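Local coordinates for protein probable starch synthase 4, chloroplastic/amyloplastic (Arabidopsis thaliana, PDB 6GNE) that belongs to the plant starch synthases, two-domain proteins of the GT-B glycosyltransferase clan, and is seen here with adenosine-5'-diphosphate and glycans bound, at residues A[212-217]-A[244-249]; A[218-223]-A[248-253]. One frame throughout, in Å; residues are numbered along the deposited sequence.

Interaction 1: residues A[212-217]-A[244-249]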
loop_
_atom_site.group_PDB
_atom_site.type_symbol
_atom_site.label_atom_id
_atom_site.label_comp_id
_atom_site.label_asym_id
_atom_site.label_seq_id
_atom_site.Cartn_x
_atom_site.Cartn_y
_atom_site.Cartn_z
ATOM N N ARG A 212 18.875 -17.272 12.728
ATOM C CA ARG A 212 18.024 -16.117 12.400
ATOM C C ARG A 212 16.542 -16.498 12.474
ATOM O O ARG A 212 16.186 -17.657 12.252
ATOM C CB ARG A 212 18.365 -15.589 11.008
ATOM C CG ARG A 212 19.624 -14.729 10.998
ATOM C CD ARG A 212 20.147 -14.388 9.595
ATOM N NE ARG A 212 19.432 -13.277 8.960
ATOM C CZ ARG A 212 19.453 -12.000 9.372
ATOM N NH1 ARG A 212 20.165 -11.614 10.433
ATOM N NH2 ARG A 212 18.754 -11.090 8.713
ATOM N N VAL A 213 15.682 -15.525 12.790
ATOM C CA VAL A 213 14.228 -15.758 12.837
ATOM C C VAL A 213 13.465 -14.904 11.830
ATOM O O VAL A 213 13.955 -13.881 11.386
ATOM C CB VAL A 213 13.641 -15.541 14.235
ATOM C CG1 VAL A 213 14.091 -16.665 15.160
ATOM C CG2 VAL A 213 14.010 -14.166 14.798
ATOM N N ASN A 214 12.252 -15.329 11.491
ATOM C CA ASN A 214 11.487 -14.729 10.403
ATOM C C ASN A 214 10.072 -14.361 10.871
ATOM O O ASN A 214 9.216 -15.242 10.993
ATOM C CB ASN A 214 11.439 -15.687 9.212
ATOM C CG ASN A 214 10.813 -15.058 7.983
ATOM O OD1 ASN A 214 9.735 -14.466 8.063
ATOM N ND2 ASN A 214 11.472 -15.192 6.843
ATOM N N PRO A 215 9.820 -13.055 11.127
ATOM C CA PRO A 215 8.515 -12.611 11.614
ATOM C C PRO A 215 7.348 -12.943 10.711
ATOM O O PRO A 215 6.316 -13.384 11.194
ATOM C CB PRO A 215 8.696 -11.116 11.748
ATOM C CG PRO A 215 10.129 -10.960 12.108
ATOM C CD PRO A 215 10.845 -12.008 11.324
ATOM N N VAL A 216 7.507 -12.736 9.422
ATOM C CA VAL A 216 6.442 -13.036 8.472
ATOM C C VAL A 216 6.154 -14.534 8.456
ATOM O O VAL A 216 4.997 -14.926 8.383
ATOM C CB VAL A 216 6.763 -12.494 7.061
ATOM C CG1 VAL A 216 5.736 -12.957 6.027
ATOM C CG2 VAL A 216 6.795 -10.974 7.092
ATOM N N LYS A 217 7.186 -15.360 8.565
ATOM C CA LYS A 217 6.983 -16.809 8.668
ATOM C C LYS A 217 6.203 -17.226 9.920
ATOM O O LYS A 217 5.360 -18.131 9.870
ATOM C CB LYS A 217 8.304 -17.562 8.652
ATOM C CG LYS A 217 8.057 -19.049 8.646
ATOM C CD LYS A 217 9.057 -19.869 7.898
ATOM C CE LYS A 217 10.131 -20.415 8.780
ATOM N NZ LYS A 217 10.502 -21.792 8.365
ATOM N N LYS A 244 10.572 -15.922 -2.462
ATOM C CA LYS A 244 11.656 -15.296 -1.675
ATOM C C LYS A 244 12.014 -16.103 -0.427
ATOM O O LYS A 244 12.180 -15.548 0.655
ATOM C CB LYS A 244 11.301 -13.832 -1.335
ATOM C CG LYS A 244 10.416 -13.152 -2.409
ATOM C CD LYS A 244 10.706 -11.682 -2.563
ATOM C CE LYS A 244 11.994 -11.421 -3.353
ATOM N NZ LYS A 244 12.006 -10.017 -3.904
ATOM N N GLY A 245 12.124 -17.423 -0.596
ATOM C CA GLY A 245 12.367 -18.357 0.501
ATOM C C GLY A 245 11.136 -18.940 1.191
ATOM O O GLY A 245 11.213 -20.059 1.742
ATOM N N LEU A 246 10.008 -18.212 1.155
ATOM C CA LEU A 246 8.800 -18.581 1.896
ATOM C C LEU A 246 7.821 -19.467 1.127
ATOM O O LEU A 246 6.828 -19.927 1.703
ATOM C CB LEU A 246 8.052 -17.324 2.369
ATOM C CG LEU A 246 8.710 -16.566 3.512
ATOM C CD1 LEU A 246 7.935 -15.264 3.784
ATOM C CD2 LEU A 246 8.811 -17.442 4.757
ATOM N N HIS A 247 8.075 -19.705 -0.156
ATOM C CA HIS A 247 7.183 -20.518 -0.987
ATOM C C HIS A 247 6.774 -21.864 -0.354
ATOM O O HIS A 247 5.592 -22.209 -0.396
ATOM C CB HIS A 247 7.755 -20.678 -2.399
ATOM C CG HIS A 247 8.863 -21.671 -2.520
ATOM N ND1 HIS A 247 10.148 -21.405 -2.103
ATOM C CD2 HIS A 247 8.880 -22.934 -3.020
ATOM C CE1 HIS A 247 10.913 -22.461 -2.347
ATOM N NE2 HIS A 247 10.168 -23.398 -2.906
ATOM N N SER A 248 7.725 -22.568 0.269
ATOM C CA SER A 248 7.487 -23.879 0.907
ATOM C C SER A 248 6.486 -23.801 2.064
ATOM O O SER A 248 5.630 -24.687 2.220
ATOM C CB SER A 248 8.796 -24.491 1.466
ATOM O OG SER A 248 9.835 -24.561 0.501
ATOM N N THR A 249 6.627 -22.760 2.882
ATOM C CA THR A 249 5.732 -22.520 3.995
ATOM C C THR A 249 4.309 -22.186 3.517
ATOM O O THR A 249 3.321 -22.669 4.101
ATOM C CB THR A 249 6.286 -21.373 4.871
ATOM O OG1 THR A 249 7.574 -21.746 5.363
ATOM C CG2 THR A 249 5.346 -21.047 6.035
#
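Leu246 pushes its two methyl branches against the first turn of helix 215-222, and they divide the contact, CD1 going to Val216 and CD2 to Lys217 and Asn214. CD1 meets Val216 CG1 at 3.9 Å, the two side chains crossing at about a right angle. CD2 lies beside the root of the lysine chain, 3.9 Å from Lys217 CB, and also reaches the amide end of Asn214, with ND2 4.1 Å away. In Leu246 CG stands anti to the carbonyl carbon (chi1 -73°), which turns both methyls onto the start of helix 215-222. One turn on, Thr249 OG1 sits 3.5 Å from Lys217 CD, again with the side chains roughly perpendicular, so the aliphatic part of the lysine covers both residues. That chain is bent at chi2, chi3 and chi4, and its ammonium group ends on the carbonyl oxygen of Pro201 instead of on the threonine.

The second shell is polar. Asn214 is the N-cap of helix 215-222: its OD1 accepts from Lys217 N at 2.7 Å, a fairly straight bond (162° at the hydrogen), with the donor lifted 44° out of the carbonyl plane. Its ND2 donates to Gln180 OE1 and Asp206 OD1, which together with the cap hold the amide at both ends. Gln180 in turn gives its NE2 to the carbonyl oxygen of Lys244, tying the loop ahead of Leu246 to the same network.

The cap follows directly on strand 212-213, which pairs antiparallel with strand 183-184, while Pro215 and Val216 rest on helix 146-150 and helix 247-252 brings in Thr249.

Interaction 2: residues A[218-223]-A[248-253]. With GLC (alpha-D-glucopyranose), chain D.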
loop_
_atom_site.group_PDB
_atom_site.type_symbol
_atom_site.label_atom_id
_atom_site.label_comp_id
_atom_site.label_asym_id
_atom_site.label_seq_id
_atom_site.Cartn_x
_atom_site.Cartn_y
_atom_site.Cartn_z
ATOM N N GLY A 218 6.502 -16.580 11.047
ATOM C CA GLY A 218 5.714 -16.765 12.262
ATOM C C GLY A 218 4.268 -16.351 12.116
ATOM O O GLY A 218 3.400 -16.998 12.672
ATOM N N ALA A 219 3.998 -15.278 11.382
ATOM C CA ALA A 219 2.612 -14.854 11.166
ATOM C C ALA A 219 1.865 -15.771 10.228
ATOM O O ALA A 219 0.667 -15.950 10.394
ATOM C CB ALA A 219 2.552 -13.441 10.680
ATOM N N ILE A 220 2.552 -16.373 9.256
ATOM C CA ILE A 220 1.880 -17.335 8.385
ATOM C C ILE A 220 1.447 -18.541 9.220
ATOM O O ILE A 220 0.354 -19.047 9.080
ATOM C CB ILE A 220 2.740 -17.761 7.193
ATOM C CG1 ILE A 220 2.931 -16.593 6.206
ATOM C CG2 ILE A 220 2.147 -18.976 6.470
ATOM C CD1 ILE A 220 4.213 -16.685 5.374
ATOM N N ILE A 221 2.322 -18.981 10.104
ATOM C CA ILE A 221 2.076 -20.177 10.913
ATOM C C ILE A 221 1.008 -19.964 11.982
ATOM O O ILE A 221 0.071 -20.718 12.101
ATOM C CB ILE A 221 3.405 -20.700 11.486
ATOM C CG1 ILE A 221 4.266 -21.210 10.298
ATOM C CG2 ILE A 221 3.186 -21.835 12.489
ATOM C CD1 ILE A 221 5.718 -21.368 10.630
ATOM N N PHE A 222 1.145 -18.896 12.738
ATOM C CA PHE A 222 0.273 -18.634 13.895
ATOM C C PHE A 222 -1.073 -17.964 13.609
ATOM O O PHE A 222 -1.872 -17.833 14.509
ATOM C CB PHE A 222 1.057 -17.844 14.962
ATOM C CG PHE A 222 2.065 -18.677 15.681
ATOM C CD1 PHE A 222 1.708 -19.321 16.851
ATOM C CD2 PHE A 222 3.361 -18.857 15.195
ATOM C CE1 PHE A 222 2.620 -20.115 17.544
ATOM C CE2 PHE A 222 4.259 -19.683 15.858
ATOM C CZ PHE A 222 3.884 -20.299 17.041
ATOM N N SER A 223 -1.340 -17.531 12.386
ATOM C CA SER A 223 -2.574 -16.814 12.098
ATOM C C SER A 223 -3.615 -17.789 11.624
ATOM O O SER A 223 -3.281 -18.769 11.010
ATOM C CB SER A 223 -2.325 -15.740 11.053
ATOM O OG SER A 223 -1.352 -14.816 11.527
ATOM N N SER A 248 7.725 -22.568 0.269
ATOM C CA SER A 248 7.487 -23.879 0.907
ATOM C C SER A 248 6.486 -23.801 2.064
ATOM O O SER A 248 5.630 -24.687 2.220
ATOM C CB SER A 248 8.796 -24.491 1.466
ATOM O OG SER A 248 9.835 -24.561 0.501
ATOM N N THR A 249 6.627 -22.760 2.882
ATOM C CA THR A 249 5.732 -22.520 3.995
ATOM C C THR A 249 4.309 -22.186 3.517
ATOM O O THR A 249 3.321 -22.669 4.101
ATOM C CB THR A 249 6.286 -21.373 4.871
ATOM O OG1 THR A 249 7.574 -21.746 5.363
ATOM C CG2 THR A 249 5.346 -21.047 6.035
ATOM N N LEU A 250 4.215 -21.358 2.477
ATOM C CA LEU A 250 2.919 -20.973 1.905
ATOM C C LEU A 250 2.197 -22.122 1.207
ATOM O O LEU A 250 0.964 -22.193 1.271
ATOM C CB LEU A 250 3.067 -19.785 0.942
ATOM C CG LEU A 250 3.360 -18.439 1.601
ATOM C CD1 LEU A 250 3.998 -17.514 0.598
ATOM C CD2 LEU A 250 2.119 -17.820 2.238
ATOM N N ASN A 251 2.957 -23.010 0.557
ATOM C CA ASN A 251 2.375 -24.228 -0.030
ATOM C C ASN A 251 1.843 -25.195 1.011
ATOM O O ASN A 251 0.831 -25.842 0.767
ATOM C CB ASN A 251 3.380 -24.962 -0.962
ATOM C CG ASN A 251 3.629 -24.212 -2.267
ATOM O OD1 ASN A 251 2.721 -23.604 -2.809
ATOM N ND2 ASN A 251 4.859 -24.254 -2.771
ATOM N N PHE A 252 2.530 -25.284 2.153
ATOM C CA PHE A 252 2.123 -26.154 3.250
ATOM C C PHE A 252 0.816 -25.659 3.869
ATOM O O PHE A 252 -0.122 -26.422 4.104
ATOM C CB PHE A 252 3.239 -26.167 4.295
ATOM C CG PHE A 252 3.146 -27.269 5.279
ATOM C CD1 PHE A 252 3.469 -28.567 4.893
ATOM C CD2 PHE A 252 2.804 -27.012 6.601
ATOM C CE1 PHE A 252 3.432 -29.597 5.803
ATOM C CE2 PHE A 252 2.766 -28.050 7.534
ATOM C CZ PHE A 252 3.072 -29.343 7.125
ATOM N N HIS A 253 0.753 -24.353 4.097
ATOM C CA HIS A 253 -0.398 -23.696 4.709
ATOM C C HIS A 253 -1.346 -23.091 3.659
ATOM O O HIS A 253 -2.027 -22.108 3.949
ATOM C CB HIS A 253 0.085 -22.619 5.693
ATOM C CG HIS A 253 0.702 -23.186 6.931
ATOM N ND1 HIS A 253 2.069 -23.187 7.154
ATOM C CD2 HIS A 253 0.144 -23.810 7.991
ATOM C CE1 HIS A 253 2.321 -23.779 8.302
ATOM N NE2 HIS A 253 1.172 -24.172 8.824
HETATM C C1 GLC D . -0.897 -21.727 16.906
HETATM C C2 GLC D . -0.518 -22.211 15.501
HETATM C C3 GLC D . 0.174 -23.571 15.541
HETATM C C4 GLC D . 1.362 -23.440 16.500
HETATM C C5 GLC D . 0.773 -23.165 17.897
HETATM C C6 GLC D . 1.784 -23.193 19.048
HETATM O O2 GLC D . -1.654 -22.284 14.647
HETATM O O3 GLC D . 0.608 -23.991 14.239
HETATM O O4 GLC D . 2.263 -24.563 16.440
HETATM O O5 GLC D . 0.164 -21.867 17.847
HETATM O O6 GLC D . 1.357 -22.372 20.153
#
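Two short helices of the N-terminal Rossmann-like domain, 215-222 and 247-252, run side by side here: the axes of their segments 218-222 and 248-252 differ in direction by 11° and approach to 10.4 Å. Ile220 is the main residue between them and uses two branches. Its CG2 meets Thr249 CG2 at 3.8 Å, and its CD1 touches Leu250 CD2 at 3.9 Å, the latter two side chains crossing at about a right angle. At chi1 -69° CG2 of Ile220 stands anti to the backbone N and meets Thr249, while the near-extended chi2 of 154° carries CD1 on to Leu250. Next to it, Ile221 lays CG1 3.8 Å from His253 CE1, approaching the imidazole obliquely. The ring is tethered to its own helix by a weak hydrogen bond from ND1 to the carbonyl oxygen of Thr249, and Phe252 CD2 lies above one face, toward the rim.

In the GT-B fold such helices flank a parallel sheet, and here strand 225-228, which follows helix 215-222, pairs in parallel with strand 257-259, which follows helix 247-252. Each helix thus precedes one of two adjacent parallel strands, consistent with the small angle between the axes. Ser223 closes the first helix, its OG donating to the carbonyl oxygen of Ala219 at 2.6 Å on a lone pair in the carbonyl plane, and packs on Phe172 of strand 169-174.

At its C-terminal end helix 215-222 also contributes Ile221 and Phe222 to a glycan pocket completed by Trp157, Asp158 and Asn224. The ring oxygen O5 of an alpha-D-glucopyranose comes next to Phe222 CE1, and the sugar O2 gives a weak hydrogen bond of 3.5 Å to the carbonyl oxygen of Ile221.

Overall arrangement
Interactions 1 and 2 are successive levels of one helix pair, 215-222 beside 247-252, with centres about 8 Å apart. They share Thr249, which offers its hydroxyl oxygen to the first contact and its methyl to the second, and Leu246 CD1 joins them by packing 4.3 Å from Ile220 CD1. Both are largely buried, and side-chain packing carries each across the interface. Their surroundings differ: contact 212-217/244-249 lies at the helix starts, where a capping asparagine and its amide partners form a polar network, whereas contact 218-223/248-253 lies at the helix ends, is more aliphatic between the helices, and borders a glycan pocket.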